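Local coordinates for protein PA0821 (PDB 7DRG) that probably acts as the immunity protein (antitoxin) that neutralises a putative VRR-NUC nuclease effector of the type VI secretion system in Pseudomonas aeruginosa, at residues P159-Q164 against A354-E360. Sequence-based numbering, arbitrary orientation.
Sequences PLDFLQ and ATNTLPE
Pro159 lays the CG corner of its ring against the carbonyl oxygen of Thr355, while its own carbonyl turns to a water that bridges the two segments, donating to Pro159 O at 2.7 Å and to Asn356 O at 2.9 Å. Gln155 and Gln271 also donate to these two oxygens. Leu160, with CG anti to the carbonyl carbon (chi1 -58°), sends CD2 among the backbone carbonyls of the C-terminal loop, 3.5 Å from Thr357 O and 3.6 Å from Thr355 O. Three residues on, Leu163 slides past Leu358 in the opposite direction, its CD2 3.7 Å from Leu358 CG; Tyr262 and Gln271 from the neighbouring strands also touch Leu163. Gln164, bent at chi2 (72°), crosses Leu358 and brings OE1 into van der Waals contact, 3.5 Å from Leu358 CD2. Gln164 NE2 is hydrogen-bonded to Asp168 OD1, and Glu360 OE2 forms a salt bridge with Arg171 NH1, both on helix 161-173. The contact thus illustrates how an irregular C-terminal tail can be packed onto the start of a helix and the loop leading into it: leucine side chains supply the apolar part, a water joins the main chains through their carbonyl oxygens, and the Glu360 carboxylate pairs further along the same helix.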
# COMPACT_ATOMS: atom_id res chain seq x y z
N PRO B 159 6.56 -28.78 -7.41
CA PRO B 159 6.44 -28.27 -6.03
C PRO B 159 7.49 -28.79 -5.06
O PRO B 159 7.56 -28.28 -3.93
CB PRO B 159 5.03 -28.71 -5.61
CG PRO B 159 4.69 -29.82 -6.52
CD PRO B 159 5.37 -29.55 -7.82
N LEU B 160 8.31 -29.77 -5.44
CA LEU B 160 9.35 -30.27 -4.55
C LEU B 160 10.75 -29.78 -4.92
O LEU B 160 11.69 -30.01 -4.15
CB LEU B 160 9.35 -31.80 -4.52
CG LEU B 160 8.02 -32.42 -4.07
CD1 LEU B 160 8.18 -33.92 -3.96
CD2 LEU B 160 7.56 -31.83 -2.75
N ASP B 161 10.91 -29.08 -6.05
CA ASP B 161 12.26 -28.78 -6.53
C ASP B 161 12.95 -27.72 -5.68
O ASP B 161 14.09 -27.92 -5.24
CB ASP B 161 12.21 -28.34 -8.00
CG ASP B 161 12.05 -29.50 -8.96
OD1 ASP B 161 11.78 -30.64 -8.50
OD2 ASP B 161 12.20 -29.28 -10.18
N PHE B 162 12.30 -26.56 -5.48
CA PHE B 162 12.92 -25.53 -4.65
C PHE B 162 13.14 -26.04 -3.24
O PHE B 162 14.21 -25.81 -2.65
CB PHE B 162 12.04 -24.27 -4.65
CG PHE B 162 12.53 -23.20 -3.72
CD1 PHE B 162 12.21 -23.24 -2.37
CD2 PHE B 162 13.33 -22.17 -4.18
CE1 PHE B 162 12.67 -22.28 -1.50
CE2 PHE B 162 13.79 -21.19 -3.32
CZ PHE B 162 13.47 -21.24 -1.98
N LEU B 163 12.15 -26.72 -2.68
CA LEU B 163 12.29 -27.27 -1.34
C LEU B 163 13.51 -28.19 -1.24
O LEU B 163 14.29 -28.09 -0.29
CB LEU B 163 11.00 -28.02 -0.97
CG LEU B 163 10.97 -28.82 0.32
CD1 LEU B 163 11.25 -27.93 1.50
CD2 LEU B 163 9.61 -29.51 0.44
N GLN B 164 13.70 -29.07 -2.23
CA GLN B 164 14.87 -29.94 -2.23
C GLN B 164 16.16 -29.14 -2.28
O GLN B 164 17.14 -29.48 -1.59
CB GLN B 164 14.80 -30.90 -3.43
CG GLN B 164 15.87 -31.97 -3.41
CD GLN B 164 15.63 -33.01 -2.33
OE1 GLN B 164 14.64 -33.75 -2.37
NE2 GLN B 164 16.52 -33.06 -1.34
N ALA B 354 2.49 -36.41 0.51
CA ALA B 354 3.66 -36.79 -0.28
C ALA B 354 3.87 -35.89 -1.49
O ALA B 354 4.96 -35.93 -2.07
CB ALA B 354 3.53 -38.24 -0.73
N THR B 355 2.88 -35.09 -1.88
CA THR B 355 3.04 -34.22 -3.04
C THR B 355 3.66 -32.88 -2.70
O THR B 355 4.09 -32.17 -3.62
CB THR B 355 1.68 -33.97 -3.72
OG1 THR B 355 0.86 -33.16 -2.87
CG2 THR B 355 0.98 -35.29 -4.01
N ASN B 356 3.73 -32.49 -1.42
CA ASN B 356 4.21 -31.15 -1.08
C ASN B 356 5.26 -31.14 0.02
O ASN B 356 5.65 -30.06 0.48
CB ASN B 356 3.03 -30.24 -0.72
CG ASN B 356 2.15 -30.80 0.38
OD1 ASN B 356 2.64 -31.45 1.30
ND2 ASN B 356 0.85 -30.57 0.28
N THR B 357 5.75 -32.30 0.44
CA THR B 357 6.86 -32.41 1.38
C THR B 357 7.90 -33.36 0.81
O THR B 357 7.60 -34.15 -0.09
CB THR B 357 6.43 -32.92 2.77
OG1 THR B 357 5.82 -34.22 2.63
CG2 THR B 357 5.44 -31.97 3.42
N LEU B 358 9.13 -33.29 1.35
CA LEU B 358 10.14 -34.28 0.99
C LEU B 358 9.95 -35.54 1.83
O LEU B 358 9.58 -35.46 3.00
CB LEU B 358 11.54 -33.74 1.21
CG LEU B 358 11.89 -32.42 0.53
CD1 LEU B 358 13.35 -32.08 0.82
CD2 LEU B 358 11.65 -32.49 -0.97
N PRO B 359 10.21 -36.72 1.25
CA PRO B 359 10.05 -37.96 2.02
C PRO B 359 10.92 -38.03 3.27
O PRO B 359 10.58 -38.77 4.20
CB PRO B 359 10.43 -39.06 1.02
CG PRO B 359 11.08 -38.34 -0.14
CD PRO B 359 10.48 -36.97 -0.17
N GLU B 360 12.01 -37.27 3.35
CA GLU B 360 12.90 -37.35 4.49
C GLU B 360 12.41 -36.54 5.69
O GLU B 360 13.13 -36.47 6.69
CB GLU B 360 14.30 -36.89 4.10
CG GLU B 360 14.45 -35.39 3.87
CD GLU B 360 15.77 -35.05 3.22
OE1 GLU B 360 15.94 -35.37 2.02
OE2 GLU B 360 16.64 -34.47 3.90
O HOH W 1 5.98 -28.22 -1.72